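Tungsten-containing formylmethanofuran dehydrogenase 2 subunit C (Methanothermobacter wolfeii, PDB 5T5I) forms the C subunit of a tungsten-containing formylmethanofuran dehydrogenase, a complex that probably fixes carbon dioxide as formylmethanofuran in methane-forming archaea. Local coordinates at residues D64-I69 and E87-G92; I4-K9 and F52-E57; G104-V109 and G123-I128; I21-F26 and Q81-G86; R91-M96 and E110-S115. One frame throughout, in Å; residues are numbered along the deposited sequence.

Interaction 1. Residues D64-I69 and E87-G92; sequences DIKIII and EIIVRG
Lys-66 to Ile-69 and Glu-87 to Val-90 pair as adjacent parallel strands, a mostly buried contact between successive coils near the N-terminal end of the fold. Five backbone hydrogen bonds join them, from Glu-87 N on Ile-65 O to Arg-91 N on Ile-69 O (2.9 Å), just beyond the strands. One face carries Ile-67, Ile-69, Ile-88 and Val-90; there Ile-69 CD1 lies alongside Val-90 CG2 at 4.1 Å, and helix 23-26 covers part of this face through Pro-23 and Phe-26. On the other face Lys-66 and Glu-87 run side by side, each with CG anti to the backbone N (chi1 -174° and -167°), and Lys-66 NZ reaches Glu-87 OE1 in a long salt bridge of 3.9 Å. Lys-66 CE also presses on Ile-89 CD1 at 3.4 Å, a tight carbon contact. Shortened to alanine, Lys-66 would probably leave the Glu-87 carboxylate without this opposite charge and Ile-89 CD1 without its neighbour. Further along, Ile-68 CG2 sits 3.6 Å above the centre of the Arg-91 guanidinium plane, while Arg-91 NH1 turns to a salt bridge with Asp-70. In-register parallel strands with aliphatic residues stacked on the buried face fit successive coils of a parallel beta-helix.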
# COMPACT_ATOMS: atom_id res chain seq x y z
N ASP C 64 1.17 15.68 65.24
CA ASP C 64 -0.17 15.67 65.83
C ASP C 64 -1.13 16.63 65.12
O ASP C 64 -2.25 16.80 65.60
CB ASP C 64 -0.08 16.01 67.33
CG ASP C 64 0.82 15.08 68.11
OD1 ASP C 64 0.78 13.86 67.85
OD2 ASP C 64 1.56 15.57 68.98
N ILE C 65 -0.75 17.22 63.97
CA ILE C 65 -1.60 18.16 63.25
C ILE C 65 -2.17 17.55 62.00
O ILE C 65 -1.43 16.99 61.18
CB ILE C 65 -0.85 19.48 62.95
CG1 ILE C 65 -0.69 20.28 64.26
CG2 ILE C 65 -1.58 20.32 61.87
CD1 ILE C 65 0.16 21.42 64.22
N LYS C 66 -3.49 17.73 61.82
CA LYS C 66 -4.23 17.34 60.64
C LYS C 66 -4.91 18.61 60.10
O LYS C 66 -5.79 19.15 60.76
CB LYS C 66 -5.28 16.29 61.00
CG LYS C 66 -6.03 15.71 59.81
CD LYS C 66 -7.29 14.99 60.28
CE LYS C 66 -7.79 13.94 59.31
NZ LYS C 66 -7.82 12.58 59.92
N ILE C 67 -4.47 19.10 58.93
CA ILE C 67 -5.07 20.27 58.30
C ILE C 67 -6.17 19.79 57.36
O ILE C 67 -5.90 18.99 56.46
CB ILE C 67 -4.04 21.15 57.55
CG1 ILE C 67 -2.90 21.61 58.49
CG2 ILE C 67 -4.75 22.38 56.93
CD1 ILE C 67 -1.68 22.29 57.81
N ILE C 68 -7.40 20.30 57.53
CA ILE C 68 -8.51 19.98 56.65
C ILE C 68 -8.86 21.24 55.88
O ILE C 68 -9.28 22.22 56.49
CB ILE C 68 -9.75 19.43 57.42
CG1 ILE C 68 -9.36 18.17 58.25
CG2 ILE C 68 -10.90 19.12 56.44
CD1 ILE C 68 -10.49 17.52 59.07
N ILE C 69 -8.71 21.21 54.54
CA ILE C 69 -9.12 22.33 53.69
C ILE C 69 -10.52 21.94 53.26
O ILE C 69 -10.67 21.04 52.42
CB ILE C 69 -8.16 22.60 52.52
CG1 ILE C 69 -6.73 22.85 53.06
CG2 ILE C 69 -8.67 23.78 51.68
CD1 ILE C 69 -5.69 23.25 52.06
N GLU C 87 -0.59 15.56 58.59
CA GLU C 87 -1.50 15.25 57.51
C GLU C 87 -2.26 16.47 56.97
O GLU C 87 -2.53 17.41 57.72
CB GLU C 87 -2.48 14.19 58.04
CG GLU C 87 -3.30 13.50 56.98
CD GLU C 87 -4.16 12.34 57.46
OE1 GLU C 87 -4.16 12.04 58.68
OE2 GLU C 87 -4.83 11.73 56.61
N ILE C 88 -2.54 16.46 55.67
CA ILE C 88 -3.37 17.46 54.99
C ILE C 88 -4.44 16.69 54.21
O ILE C 88 -4.12 15.74 53.49
CB ILE C 88 -2.59 18.40 54.04
CG1 ILE C 88 -1.42 19.10 54.76
CG2 ILE C 88 -3.54 19.45 53.40
CD1 ILE C 88 -0.48 19.91 53.84
N ILE C 89 -5.71 17.09 54.32
CA ILE C 89 -6.81 16.54 53.54
C ILE C 89 -7.43 17.72 52.80
O ILE C 89 -7.84 18.67 53.45
CB ILE C 89 -7.86 15.76 54.40
CG1 ILE C 89 -7.18 14.56 55.09
CG2 ILE C 89 -9.05 15.31 53.52
CD1 ILE C 89 -8.10 13.66 55.93
N VAL C 90 -7.49 17.67 51.47
CA VAL C 90 -8.11 18.74 50.68
C VAL C 90 -9.44 18.21 50.12
O VAL C 90 -9.42 17.30 49.29
CB VAL C 90 -7.19 19.30 49.56
CG1 VAL C 90 -7.85 20.51 48.89
CG2 VAL C 90 -5.81 19.67 50.12
N ARG C 91 -10.58 18.78 50.57
CA ARG C 91 -11.92 18.37 50.11
C ARG C 91 -12.28 19.17 48.86
O ARG C 91 -13.23 19.96 48.85
CB ARG C 91 -12.97 18.52 51.23
CG ARG C 91 -12.71 17.61 52.41
CD ARG C 91 -13.68 17.83 53.53
NE ARG C 91 -13.43 16.94 54.66
CZ ARG C 91 -13.86 17.13 55.91
NH1 ARG C 91 -14.59 18.20 56.21
NH2 ARG C 91 -13.56 16.26 56.87
N GLY C 92 -11.51 18.94 47.82
CA GLY C 92 -11.64 19.63 46.54
C GLY C 92 -10.36 19.53 45.73
O GLY C 92 -9.51 18.68 46.01

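Interaction 2. Residues I4-K9 and F52-E57; sequences IILTPK and FEVSGE
Phe-52 carries its CG anti to the carbonyl carbon (chi1 -64°) with the ring turned to chi2 88°, which brings the CD2-CE2 side of the ring obliquely against strand 4-8. Phe-52 CD2 meets Pro-8 CA at 3.6 Å, and Phe-52 CE2 touches Pro-8 CB. Leu-6 CB lies 3.9 Å from Phe-52 CD2. A second torsion matters at Glu-53, whose chain bends at chi2 (-77°) and sets its carboxylate across the extended Lys-9 at about a right angle. The touch is between Lys-9 CE and Glu-53 OE2, 3.6 Å; the ammonium passes on to bond Gly-49 O, and the 4.5 Å from Lys-9 NZ to Glu-53 OE2 is too long for a salt bridge. Beside the ring, Leu-6 CD2 packs alongside Val-54 CG2 at 3.9 Å. Replacing Phe-52 with alanine would probably open a gap beside Pro-8 CB and Leu-6 CB.

The strands are antiparallel. Ile-5 with Ser-55 and Thr-7 with Glu-53 form the hydrogen-bonded pairs, two bonds each, such as Glu-53 N to Thr-7 O at 2.8 Å; Pro-8, which has no N-H to give, falls at a non-hydrogen-bonded pair. At Gly-56 any CB would collide with Ile-4 CA. Strand 4-8 continues on its other edge into parallel pairing with strand 66-69, whereas helix 31-35 covers Ile-4 and Val-54, and Phe-26 of helix 23-26 packs on Ile-4 and Leu-6.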
# COMPACT_ATOMS: atom_id res chain seq x y z
N ILE C 4 -7.22 21.23 62.38
CA ILE C 4 -7.27 22.67 62.10
C ILE C 4 -8.01 22.77 60.76
O ILE C 4 -7.57 22.17 59.77
CB ILE C 4 -5.86 23.33 62.10
CG1 ILE C 4 -5.28 23.33 63.53
CG2 ILE C 4 -5.92 24.76 61.54
CD1 ILE C 4 -3.79 23.43 63.61
N ILE C 5 -9.15 23.48 60.74
CA ILE C 5 -10.01 23.58 59.56
C ILE C 5 -9.80 24.89 58.83
O ILE C 5 -9.96 25.95 59.43
CB ILE C 5 -11.52 23.42 59.93
CG1 ILE C 5 -11.78 22.29 60.97
CG2 ILE C 5 -12.38 23.23 58.67
CD1 ILE C 5 -11.35 20.92 60.56
N LEU C 6 -9.49 24.81 57.52
CA LEU C 6 -9.36 25.98 56.65
C LEU C 6 -10.54 25.94 55.69
O LEU C 6 -10.65 25.01 54.90
CB LEU C 6 -8.05 25.97 55.84
CG LEU C 6 -6.72 25.95 56.59
CD1 LEU C 6 -5.56 26.15 55.60
CD2 LEU C 6 -6.66 27.01 57.64
N THR C 7 -11.44 26.92 55.77
CA THR C 7 -12.61 26.95 54.88
C THR C 7 -12.34 28.06 53.89
O THR C 7 -12.27 29.22 54.28
CB THR C 7 -13.90 27.16 55.66
OG1 THR C 7 -13.95 26.20 56.71
CG2 THR C 7 -15.13 27.03 54.79
N PRO C 8 -12.12 27.73 52.61
CA PRO C 8 -11.78 28.78 51.65
C PRO C 8 -12.90 29.76 51.37
O PRO C 8 -14.06 29.38 51.24
CB PRO C 8 -11.39 28.02 50.37
CG PRO C 8 -11.89 26.67 50.53
CD PRO C 8 -12.13 26.39 51.97
N LYS C 9 -12.53 31.04 51.23
CA LYS C 9 -13.42 32.09 50.77
C LYS C 9 -13.31 31.97 49.22
O LYS C 9 -12.69 31.02 48.74
CB LYS C 9 -12.95 33.46 51.29
CG LYS C 9 -13.02 33.55 52.81
CD LYS C 9 -12.41 34.82 53.34
CE LYS C 9 -12.52 34.90 54.84
NZ LYS C 9 -11.78 36.07 55.38
N PHE C 52 -9.06 32.49 53.75
CA PHE C 52 -9.58 31.30 54.44
C PHE C 52 -10.14 31.66 55.80
O PHE C 52 -9.52 32.45 56.52
CB PHE C 52 -8.46 30.26 54.69
CG PHE C 52 -7.87 29.68 53.43
CD1 PHE C 52 -6.80 30.29 52.80
CD2 PHE C 52 -8.37 28.51 52.89
CE1 PHE C 52 -6.27 29.76 51.62
CE2 PHE C 52 -7.85 27.99 51.72
CZ PHE C 52 -6.81 28.62 51.08
N GLU C 53 -11.25 31.01 56.20
CA GLU C 53 -11.76 31.10 57.56
C GLU C 53 -10.92 30.04 58.29
O GLU C 53 -10.57 29.03 57.66
CB GLU C 53 -13.25 30.73 57.67
CG GLU C 53 -14.19 31.57 56.82
CD GLU C 53 -14.51 32.96 57.33
OE1 GLU C 53 -13.94 33.37 58.36
OE2 GLU C 53 -15.35 33.63 56.69
N VAL C 54 -10.53 30.27 59.55
CA VAL C 54 -9.70 29.32 60.32
C VAL C 54 -10.39 28.98 61.65
O VAL C 54 -10.85 29.89 62.34
CB VAL C 54 -8.26 29.86 60.57
CG1 VAL C 54 -7.37 28.78 61.18
CG2 VAL C 54 -7.63 30.40 59.27
N SER C 55 -10.42 27.68 62.01
CA SER C 55 -10.97 27.18 63.28
C SER C 55 -10.28 25.85 63.66
O SER C 55 -9.53 25.29 62.86
CB SER C 55 -12.48 26.98 63.18
OG SER C 55 -12.82 25.98 62.24
N GLY C 56 -10.55 25.38 64.87
CA GLY C 56 -10.02 24.11 65.36
C GLY C 56 -9.16 24.21 66.60
O GLY C 56 -9.25 25.18 67.34
N GLU C 57 -8.29 23.20 66.80
CA GLU C 57 -7.44 23.09 67.99
C GLU C 57 -5.94 23.10 67.68
O GLU C 57 -5.47 22.23 66.96
CB GLU C 57 -7.80 21.84 68.83
CG GLU C 57 -8.05 20.55 68.05
CD GLU C 57 -8.28 19.30 68.87
OE1 GLU C 57 -7.84 19.26 70.05
OE2 GLU C 57 -8.88 18.35 68.33

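Interaction 3. Residues G104-V109 and G123-I128; sequences GGKITV and GGEIEI
Two carboxylates, those of Glu-125 and Glu-127, approach Lys-106 from the neighbouring strand, but only that of Glu-127 binds the ammonium. Glu-127 OE1 takes Lys-106 NZ at 3.2 Å, a hydrogen-bonded salt bridge that comes in close to the direction of the C-O bond, while OE2 of the same group bonds His-155 NE2; the two oxygens thus have separate partners, which should fix the rotation of the carboxylate. Glu-125 OE1 lies 4.0 Å from Lys-106 CE, with NZ too distant for a salt bridge. These groups decorate one face of two stacked coils of a parallel beta-helix, strands 106-109 and 125-128, whose axes run 6° apart.

The lysine leaves the backbone with CG anti to N (chi1 -175°) and bends at its last torsion, chi4 -118°, which swings NZ toward Glu-127 and into a weak bond with Thr-108 OG1. Four backbone bonds join the strands, among them Val-109 N to Glu-127 O at 2.9 Å. The opposite face is apolar, with Ile-107, Val-109, Ile-126 and Ile-128 buried; Val-109 CB stands 4.2 Å from Ile-128 CG1. A Gly-Gly pair stands just before Lys-106 and another just before Glu-125, and at Gly-124 a CB would strike Gly-105 O. Gly-105 O accepts Glu-125 N at 3.0 Å and also a hydrogen of water 1. The same water donates to Glu-125 OE2, its oxygen 2.7 Å from that atom.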
# COMPACT_ATOMS: atom_id res chain seq x y z
N GLY C 104 7.96 13.68 54.71
CA GLY C 104 7.14 12.75 55.48
C GLY C 104 5.72 13.24 55.66
O GLY C 104 5.37 14.33 55.19
N GLY C 105 4.90 12.45 56.34
CA GLY C 105 3.49 12.77 56.53
C GLY C 105 2.66 12.33 55.34
O GLY C 105 3.15 11.57 54.48
N LYS C 106 1.41 12.80 55.26
CA LYS C 106 0.49 12.40 54.19
C LYS C 106 -0.40 13.53 53.70
O LYS C 106 -0.94 14.29 54.50
CB LYS C 106 -0.39 11.21 54.64
CG LYS C 106 -1.29 10.66 53.52
CD LYS C 106 -1.98 9.35 53.88
CE LYS C 106 -2.60 8.70 52.65
NZ LYS C 106 -4.07 8.57 52.76
N ILE C 107 -0.60 13.61 52.37
CA ILE C 107 -1.51 14.56 51.74
C ILE C 107 -2.55 13.76 50.94
O ILE C 107 -2.17 12.93 50.11
CB ILE C 107 -0.82 15.59 50.80
CG1 ILE C 107 0.28 16.37 51.54
CG2 ILE C 107 -1.86 16.55 50.19
CD1 ILE C 107 1.13 17.25 50.65
N THR C 108 -3.84 14.05 51.16
CA THR C 108 -4.93 13.45 50.40
C THR C 108 -5.64 14.59 49.67
O THR C 108 -6.05 15.54 50.31
CB THR C 108 -5.91 12.65 51.29
OG1 THR C 108 -5.18 11.62 51.96
CG2 THR C 108 -7.03 11.99 50.48
N VAL C 109 -5.75 14.51 48.34
CA VAL C 109 -6.48 15.48 47.52
C VAL C 109 -7.71 14.73 47.02
O VAL C 109 -7.57 13.75 46.28
CB VAL C 109 -5.63 16.01 46.34
CG1 VAL C 109 -6.46 16.93 45.43
CG2 VAL C 109 -4.38 16.74 46.85
N GLY C 123 10.05 11.63 50.80
CA GLY C 123 9.36 10.65 51.65
C GLY C 123 7.91 11.01 51.93
O GLY C 123 7.45 12.08 51.54
N GLY C 124 7.21 10.10 52.60
CA GLY C 124 5.80 10.27 52.91
C GLY C 124 4.90 9.76 51.80
O GLY C 124 5.31 8.91 51.00
N GLU C 125 3.65 10.25 51.78
CA GLU C 125 2.64 9.78 50.84
C GLU C 125 1.78 10.90 50.32
O GLU C 125 1.40 11.78 51.07
CB GLU C 125 1.67 8.78 51.52
CG GLU C 125 2.28 7.50 52.05
CD GLU C 125 1.36 6.78 53.02
OE1 GLU C 125 0.42 6.09 52.57
OE2 GLU C 125 1.52 6.99 54.24
N ILE C 126 1.42 10.81 49.04
CA ILE C 126 0.48 11.71 48.36
C ILE C 126 -0.56 10.80 47.73
O ILE C 126 -0.20 9.83 47.05
CB ILE C 126 1.14 12.60 47.28
CG1 ILE C 126 2.16 13.56 47.93
CG2 ILE C 126 0.07 13.40 46.48
CD1 ILE C 126 3.05 14.31 46.96
N GLU C 127 -1.85 11.10 47.93
CA GLU C 127 -2.94 10.33 47.35
C GLU C 127 -3.90 11.30 46.68
O GLU C 127 -4.42 12.19 47.35
CB GLU C 127 -3.66 9.48 48.41
CG GLU C 127 -4.66 8.52 47.81
CD GLU C 127 -5.08 7.37 48.71
OE1 GLU C 127 -5.07 7.55 49.95
OE2 GLU C 127 -5.41 6.29 48.17
N ILE C 128 -4.09 11.19 45.35
CA ILE C 128 -4.96 12.08 44.57
C ILE C 128 -6.12 11.21 44.08
O ILE C 128 -5.89 10.27 43.33
CB ILE C 128 -4.17 12.75 43.41
CG1 ILE C 128 -3.06 13.68 43.98
CG2 ILE C 128 -5.10 13.55 42.48
CD1 ILE C 128 -1.89 13.91 43.06
O HOH W 1 3.11 8.88 55.41

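Interaction 4. Residues I21-F26 and Q81-G86; sequences IKPDVF and QEMTAG
Pro-23 fills the tight part of this contact, packed against Met-83 CE, Ala-85 O and Gly-86 CA. Pro-23 CG lies 3.4 Å from Ala-85 O. Pro-23 CD meets the Met-83 methyl CE at 4.0 Å, the thioether chain bending at chi3 to turn that methyl toward the ring. Gly-86 is closely hemmed in: a CB there would collide with Pro-23 CB, and its backbone angles already call for glycine. The price of this fit is that the Ala-85 carbonyl oxygen is buried without a hydrogen-bonding partner. Pro-23 also packs on Ile-67 and Ile-88, laying helix 23-26 against that face of the beta-helix strands.

Toward solvent the contact becomes polar and more open. Asp-24 receives the exposed Thr-84 twice. Thr-84 N bonds Asp-24 OD1 at 3.0 Å, nearly straight and from the syn side, 24° out of the carboxylate plane. Thr-84 OG1 gives its proton to the syn lone pair of Asp-24 OD2 at 2.7 Å. Lys-22 CG takes the crowded position between backbone N and carbonyl carbon (chi1 53°), which sends the chain past Met-83 CB until Lys-22 NZ bonds Gln-81 O at 2.8 Å; NZ also bonds Pro-19 O. Glu-82, at the outer rim, binds a glycerol probably left from crystallisation.

With two donors on one carboxylate, close to the N-terminus of a helix, the Asp-24 side chain is probably held in its rotation and likely to stay ionised, while the lysine ammonium ties two loops together through their carbonyls.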
# COMPACT_ATOMS: atom_id res chain seq x y z
N ILE C 21 1.16 26.52 54.14
CA ILE C 21 0.08 25.62 54.56
C ILE C 21 0.69 24.23 54.71
O ILE C 21 0.78 23.47 53.74
CB ILE C 21 -1.16 25.63 53.64
CG1 ILE C 21 -1.80 27.03 53.63
CG2 ILE C 21 -2.21 24.57 54.13
CD1 ILE C 21 -2.93 27.24 52.60
N LYS C 22 1.18 23.94 55.90
CA LYS C 22 1.74 22.65 56.24
C LYS C 22 1.81 22.46 57.76
O LYS C 22 1.98 23.45 58.48
CB LYS C 22 3.13 22.43 55.61
CG LYS C 22 4.17 23.51 55.87
CD LYS C 22 5.55 23.00 55.42
CE LYS C 22 6.63 24.05 55.24
NZ LYS C 22 6.66 24.62 53.87
N PRO C 23 1.72 21.21 58.26
CA PRO C 23 1.77 21.00 59.73
C PRO C 23 3.01 21.59 60.43
O PRO C 23 2.90 22.05 61.57
CB PRO C 23 1.71 19.48 59.85
CG PRO C 23 0.97 19.04 58.63
CD PRO C 23 1.49 19.94 57.55
N ASP C 24 4.18 21.63 59.73
CA ASP C 24 5.43 22.18 60.28
C ASP C 24 5.32 23.67 60.67
O ASP C 24 5.90 24.08 61.67
CB ASP C 24 6.58 22.00 59.28
CG ASP C 24 6.84 20.55 58.93
OD1 ASP C 24 6.06 19.98 58.12
OD2 ASP C 24 7.79 19.97 59.51
N VAL C 25 4.55 24.47 59.90
CA VAL C 25 4.36 25.89 60.19
C VAL C 25 3.23 26.07 61.20
O VAL C 25 3.32 26.94 62.05
CB VAL C 25 4.09 26.69 58.90
CG1 VAL C 25 3.79 28.17 59.20
CG2 VAL C 25 5.29 26.59 57.95
N PHE C 26 2.15 25.26 61.10
CA PHE C 26 0.99 25.38 61.99
C PHE C 26 1.35 24.95 63.42
O PHE C 26 0.76 25.46 64.36
CB PHE C 26 -0.21 24.58 61.45
CG PHE C 26 -0.99 25.21 60.31
CD1 PHE C 26 -0.36 26.01 59.36
CD2 PHE C 26 -2.34 24.92 60.13
CE1 PHE C 26 -1.09 26.59 58.32
CE2 PHE C 26 -3.06 25.49 59.08
CZ PHE C 26 -2.42 26.31 58.17
N GLN C 81 4.19 21.92 50.62
CA GLN C 81 5.56 21.93 50.13
C GLN C 81 6.57 21.70 51.24
O GLN C 81 6.53 22.40 52.24
CB GLN C 81 5.87 23.25 49.42
CG GLN C 81 7.28 23.31 48.81
CD GLN C 81 7.41 24.48 47.87
OE1 GLN C 81 6.90 24.44 46.75
NE2 GLN C 81 8.03 25.55 48.32
N GLU C 82 7.46 20.69 51.08
CA GLU C 82 8.53 20.36 52.03
C GLU C 82 8.04 20.01 53.45
O GLU C 82 8.82 20.13 54.40
CB GLU C 82 9.58 21.50 52.06
CG GLU C 82 10.29 21.62 50.73
CD GLU C 82 11.21 22.81 50.53
OE1 GLU C 82 11.38 23.61 51.47
OE2 GLU C 82 11.75 22.95 49.41
N MET C 83 6.81 19.49 53.59
CA MET C 83 6.31 19.07 54.90
C MET C 83 7.06 17.79 55.35
O MET C 83 7.52 17.03 54.50
CB MET C 83 4.77 18.90 54.92
CG MET C 83 4.25 17.72 54.13
SD MET C 83 2.43 17.64 54.16
CE MET C 83 2.19 16.58 55.52
N THR C 84 7.23 17.61 56.67
CA THR C 84 7.99 16.48 57.24
C THR C 84 7.14 15.49 58.04
O THR C 84 7.60 14.38 58.29
CB THR C 84 9.14 16.97 58.14
OG1 THR C 84 8.60 17.41 59.40
CG2 THR C 84 10.00 18.06 57.49
N ALA C 85 5.93 15.89 58.48
CA ALA C 85 5.06 15.06 59.32
C ALA C 85 3.64 15.62 59.34
O ALA C 85 3.41 16.73 58.86
CB ALA C 85 5.60 15.02 60.75
N GLY C 86 2.73 14.86 59.91
CA GLY C 86 1.33 15.27 60.00
C GLY C 86 0.56 14.92 58.75
O GLY C 86 1.01 14.11 57.93

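Interaction 5. Residues R91-M96 and E110-S115; sequences RGNVNM and EGNAGS
The Asn-93 side chain reaches across to the Asn-112 backbone. Asn-93 OD1 accepts Asn-112 N at 2.7 Å, almost straight (176°) and in the carbonyl plane on a lone pair; the Asn-93 CG, anti to the carbonyl carbon (chi1 -49°), holds the amide toward the next coil. The same step recurs on both sides, Asp-72 OD1 accepting Asn-93 N and Asn-112 OD1 accepting Asp-131 N. Gly-111 suits the site, since a CB would strike Asn-93 OD1.

Among backbone bonds, Val-94 N to Asn-112 O is regular at 3.0 Å. Less so are Gly-111 N to Gly-92 O and Gly-114 N to Asn-95 O (3.1 Å), whose donors stand above the carbonyl planes.

The charged pair is indirect. Arg-91 and Glu-110 lie side by side, Arg-91 CG 3.7 Å from Glu-110 OE2, and water 2 links Arg-91 NE to Glu-110 OE1.

The apolar share is Val-94 CG2 on Ala-113 CB, 3.7 Å, facing inward. At the far end Ser-115 OG bonds Ser-94 of the FwdD subunit, bringing the turn to a subunit interface.

Side-chain oxygens of Asp or Asn accepting the N-H of the following coil, over three successive steps here, with glycines at the bends, fit the stacked turns of a parallel beta-helix.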
# COMPACT_ATOMS: atom_id res chain seq x y z
N ARG C 91 -10.58 18.78 50.57
CA ARG C 91 -11.92 18.37 50.11
C ARG C 91 -12.28 19.17 48.86
O ARG C 91 -13.23 19.96 48.85
CB ARG C 91 -12.97 18.52 51.23
CG ARG C 91 -12.71 17.61 52.41
CD ARG C 91 -13.68 17.83 53.53
NE ARG C 91 -13.43 16.94 54.66
CZ ARG C 91 -13.86 17.13 55.91
NH1 ARG C 91 -14.59 18.20 56.21
NH2 ARG C 91 -13.56 16.26 56.87
N GLY C 92 -11.51 18.94 47.82
CA GLY C 92 -11.64 19.63 46.54
C GLY C 92 -10.36 19.53 45.73
O GLY C 92 -9.51 18.68 46.01
N ASN C 93 -10.21 20.41 44.73
CA ASN C 93 -9.03 20.42 43.85
C ASN C 93 -7.90 21.28 44.39
O ASN C 93 -8.13 22.12 45.26
CB ASN C 93 -9.40 20.93 42.45
CG ASN C 93 -10.63 20.27 41.86
OD1 ASN C 93 -10.66 19.05 41.65
ND2 ASN C 93 -11.66 21.05 41.60
N VAL C 94 -6.69 21.08 43.85
CA VAL C 94 -5.47 21.86 44.14
C VAL C 94 -4.82 22.25 42.82
O VAL C 94 -5.00 21.56 41.83
CB VAL C 94 -4.44 21.15 45.06
CG1 VAL C 94 -5.02 20.86 46.44
CG2 VAL C 94 -3.89 19.87 44.43
N ASN C 95 -4.01 23.32 42.83
CA ASN C 95 -3.26 23.77 41.66
C ASN C 95 -1.89 23.00 41.63
O ASN C 95 -1.83 21.83 42.05
CB ASN C 95 -3.10 25.31 41.69
CG ASN C 95 -2.83 25.96 40.35
OD1 ASN C 95 -1.73 25.85 39.82
ND2 ASN C 95 -3.81 26.58 39.71
N MET C 96 -0.81 23.62 41.14
CA MET C 96 0.48 22.96 40.97
C MET C 96 1.26 22.77 42.27
O MET C 96 0.96 23.40 43.27
CB MET C 96 1.35 23.79 40.01
CG MET C 96 0.79 23.92 38.60
SD MET C 96 1.62 25.25 37.70
CE MET C 96 0.62 25.33 36.25
N GLU C 110 -8.92 15.16 47.43
CA GLU C 110 -10.15 14.47 47.02
C GLU C 110 -10.54 14.73 45.56
O GLU C 110 -11.23 13.91 44.97
CB GLU C 110 -11.31 14.77 47.96
CG GLU C 110 -11.05 14.20 49.34
CD GLU C 110 -12.15 14.36 50.36
OE1 GLU C 110 -11.86 14.05 51.54
OE2 GLU C 110 -13.27 14.79 50.02
N GLY C 111 -10.10 15.87 45.01
CA GLY C 111 -10.36 16.23 43.63
C GLY C 111 -9.14 16.02 42.75
O GLY C 111 -8.39 15.06 42.95
N ASN C 112 -8.92 16.93 41.79
CA ASN C 112 -7.79 16.89 40.87
C ASN C 112 -6.60 17.71 41.39
O ASN C 112 -6.76 18.57 42.25
CB ASN C 112 -8.19 17.40 39.49
CG ASN C 112 -9.42 16.74 38.94
OD1 ASN C 112 -9.54 15.51 38.95
ND2 ASN C 112 -10.40 17.53 38.49
N ALA C 113 -5.40 17.43 40.84
CA ALA C 113 -4.17 18.16 41.15
C ALA C 113 -3.51 18.65 39.85
O ALA C 113 -3.58 17.98 38.83
CB ALA C 113 -3.19 17.27 41.90
N GLY C 114 -2.86 19.80 39.93
CA GLY C 114 -2.15 20.38 38.80
C GLY C 114 -0.82 19.69 38.56
O GLY C 114 -0.51 18.68 39.22
N SER C 115 -0.02 20.25 37.65
CA SER C 115 1.29 19.69 37.34
C SER C 115 2.26 19.81 38.51
O SER C 115 2.08 20.63 39.40
CB SER C 115 1.89 20.37 36.10
OG SER C 115 1.04 20.16 34.99
O HOH W 2 -12.74 14.10 54.09
O HOH W 3 -0.08 19.61 42.14

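In the fold
Interactions 1 and 3 are the same parallel pairing at different coils of one beta-helix, joined through hydrogen bonds between strands 87-90 and 106-109; interaction 5 extends that stacking into the turns, where a side-chain amide and waters supplement the backbone ladder. Interaction 2 differs in direction: it is the antiparallel, partly buried end of the strand series, handing on to interaction 1 where Leu-6 N bonds Ile-68 O. Interaction 4 involves no strand pairing, yet its Pro-23 and Met-83 press on the isoleucines of interactions 1 and 3. Apolar contacts dominate the buried face, whereas the ion pairs of interactions 1 and 3 lie on the other, and discrete polar grips mark the turns and loops.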